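Local coordinates for protein phospholipase C-beta (PLC-beta) (Sepia officinalis, PDB 3QR0) that is a phospholipase C-beta, a multidomain protein with PH, EF-hand, TIM-barrel and C2 modules and a calcium ion bound in the barrel, at residues L329-I334 / Y622-E627. Numbering follows the deposited sequence.
Sequences LAAYYI and YLLKPE
Tyr333 and Leu623 form the hydrogen-bonded pair of a two-stranded antiparallel ribbon: Tyr333 N reaches Leu623 O at 2.7 Å, and Leu623 N returns a straighter bond (168°) to Tyr333 O. Beyond the ribbon, Lys625 N donates to Ala331 O at 2.9 Å. Lys625 packs closely over one face of the Tyr333 ring: CG sits 3.6 Å from the centroid, almost on the ring normal, and the lysine chain crosses the ring at about a right angle. A bend at chi3 (-91°) then turns the amine toward the carbonyls of Gly592 and Asn564, while Tyr333 OH bonds Trp589 O. On the other side of the ribbon, Ile334 lies alongside Tyr622, with CG2 above one ring face and CD1 3.5 Å from Tyr622 CE2; Leu329 CD2 meets the ring edge. The contact is less enclosed at Leu624 and Leu623, both partly exposed, although Leu624 CD1 still lies over one face of the Tyr332 ring, 3.9 Å from its centroid. The ribbon thus ties the X and Y regions of the TIM-barrel together, apolar groups filling its faces while backbone carbonyls take up the Lys625 amine and the Tyr333 hydroxyl.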
# COMPACT_ATOMS: atom_id res chain seq x y z
N LEU A 329 -6.16 17.60 13.20
CA LEU A 329 -5.74 16.17 13.19
C LEU A 329 -6.89 15.19 13.31
O LEU A 329 -6.86 14.10 12.72
CB LEU A 329 -4.75 15.87 14.33
CG LEU A 329 -3.25 15.93 14.04
CD1 LEU A 329 -2.46 15.70 15.34
CD2 LEU A 329 -2.85 14.90 13.00
N ALA A 330 -7.90 15.55 14.10
CA ALA A 330 -9.07 14.71 14.32
C ALA A 330 -9.86 14.42 13.02
O ALA A 330 -10.66 13.50 12.98
CB ALA A 330 -10.00 15.34 15.37
N ALA A 331 -9.61 15.21 11.98
CA ALA A 331 -10.33 15.08 10.71
C ALA A 331 -9.81 13.99 9.76
O ALA A 331 -10.36 13.81 8.68
CB ALA A 331 -10.33 16.44 9.99
N TYR A 332 -8.77 13.27 10.16
CA TYR A 332 -8.08 12.35 9.26
C TYR A 332 -8.09 10.91 9.75
O TYR A 332 -8.07 10.65 10.95
CB TYR A 332 -6.63 12.80 9.07
CG TYR A 332 -6.53 14.17 8.48
CD1 TYR A 332 -6.42 14.36 7.11
CD2 TYR A 332 -6.58 15.29 9.30
CE1 TYR A 332 -6.34 15.65 6.57
CE2 TYR A 332 -6.51 16.57 8.77
CZ TYR A 332 -6.39 16.74 7.41
OH TYR A 332 -6.33 18.01 6.90
N TYR A 333 -8.08 9.98 8.80
CA TYR A 333 -7.71 8.61 9.10
C TYR A 333 -6.19 8.57 8.97
O TYR A 333 -5.64 9.05 7.98
CB TYR A 333 -8.34 7.64 8.11
CG TYR A 333 -9.85 7.60 8.15
CD1 TYR A 333 -10.53 7.39 9.35
CD2 TYR A 333 -10.60 7.75 6.99
CE1 TYR A 333 -11.92 7.34 9.39
CE2 TYR A 333 -11.99 7.70 7.01
CZ TYR A 333 -12.64 7.50 8.21
OH TYR A 333 -14.02 7.46 8.24
N ILE A 334 -5.52 8.02 9.98
CA ILE A 334 -4.06 8.06 10.08
C ILE A 334 -3.54 6.62 10.17
O ILE A 334 -3.93 5.86 11.06
CB ILE A 334 -3.61 8.86 11.32
CG1 ILE A 334 -4.24 10.26 11.32
CG2 ILE A 334 -2.09 8.95 11.39
CD1 ILE A 334 -3.86 11.12 12.52
N TYR A 622 -2.01 9.78 5.60
CA TYR A 622 -3.17 10.57 6.02
C TYR A 622 -4.24 10.59 4.94
O TYR A 622 -3.95 10.88 3.78
CB TYR A 622 -2.75 12.02 6.31
CG TYR A 622 -2.04 12.16 7.63
CD1 TYR A 622 -0.70 11.81 7.76
CD2 TYR A 622 -2.71 12.64 8.75
CE1 TYR A 622 -0.05 11.93 8.99
CE2 TYR A 622 -2.08 12.76 9.96
CZ TYR A 622 -0.75 12.41 10.08
OH TYR A 622 -0.13 12.53 11.29
N LEU A 623 -5.48 10.28 5.32
CA LEU A 623 -6.63 10.39 4.44
C LEU A 623 -7.68 11.26 5.13
O LEU A 623 -8.01 11.02 6.30
CB LEU A 623 -7.23 9.02 4.14
CG LEU A 623 -6.35 8.04 3.36
CD1 LEU A 623 -6.93 6.62 3.42
CD2 LEU A 623 -6.18 8.51 1.93
N LEU A 624 -8.19 12.25 4.42
CA LEU A 624 -9.20 13.14 4.97
C LEU A 624 -10.53 12.40 5.09
O LEU A 624 -10.97 11.78 4.12
CB LEU A 624 -9.37 14.37 4.06
CG LEU A 624 -10.30 15.48 4.56
CD1 LEU A 624 -9.76 16.05 5.87
CD2 LEU A 624 -10.47 16.58 3.51
N LYS A 625 -11.15 12.44 6.26
CA LYS A 625 -12.46 11.82 6.45
C LYS A 625 -13.53 12.51 5.57
O LYS A 625 -13.42 13.69 5.25
CB LYS A 625 -12.88 11.86 7.93
CG LYS A 625 -12.02 10.98 8.84
CD LYS A 625 -12.67 10.73 10.21
CE LYS A 625 -12.26 11.75 11.23
NZ LYS A 625 -13.02 11.65 12.50
N PRO A 626 -14.56 11.76 5.16
CA PRO A 626 -15.64 12.38 4.38
C PRO A 626 -16.25 13.60 5.09
O PRO A 626 -16.34 13.63 6.32
CB PRO A 626 -16.67 11.26 4.24
CG PRO A 626 -15.88 10.00 4.34
CD PRO A 626 -14.74 10.30 5.29
N GLU A 627 -16.64 14.61 4.32
CA GLU A 627 -17.16 15.86 4.88
C GLU A 627 -18.29 15.63 5.88
O GLU A 627 -18.31 16.26 6.95
CB GLU A 627 -17.64 16.80 3.77
CG GLU A 627 -17.87 18.23 4.23
CD GLU A 627 -18.28 19.16 3.10
OE1 GLU A 627 -19.14 18.77 2.28
OE2 GLU A 627 -17.73 20.28 3.03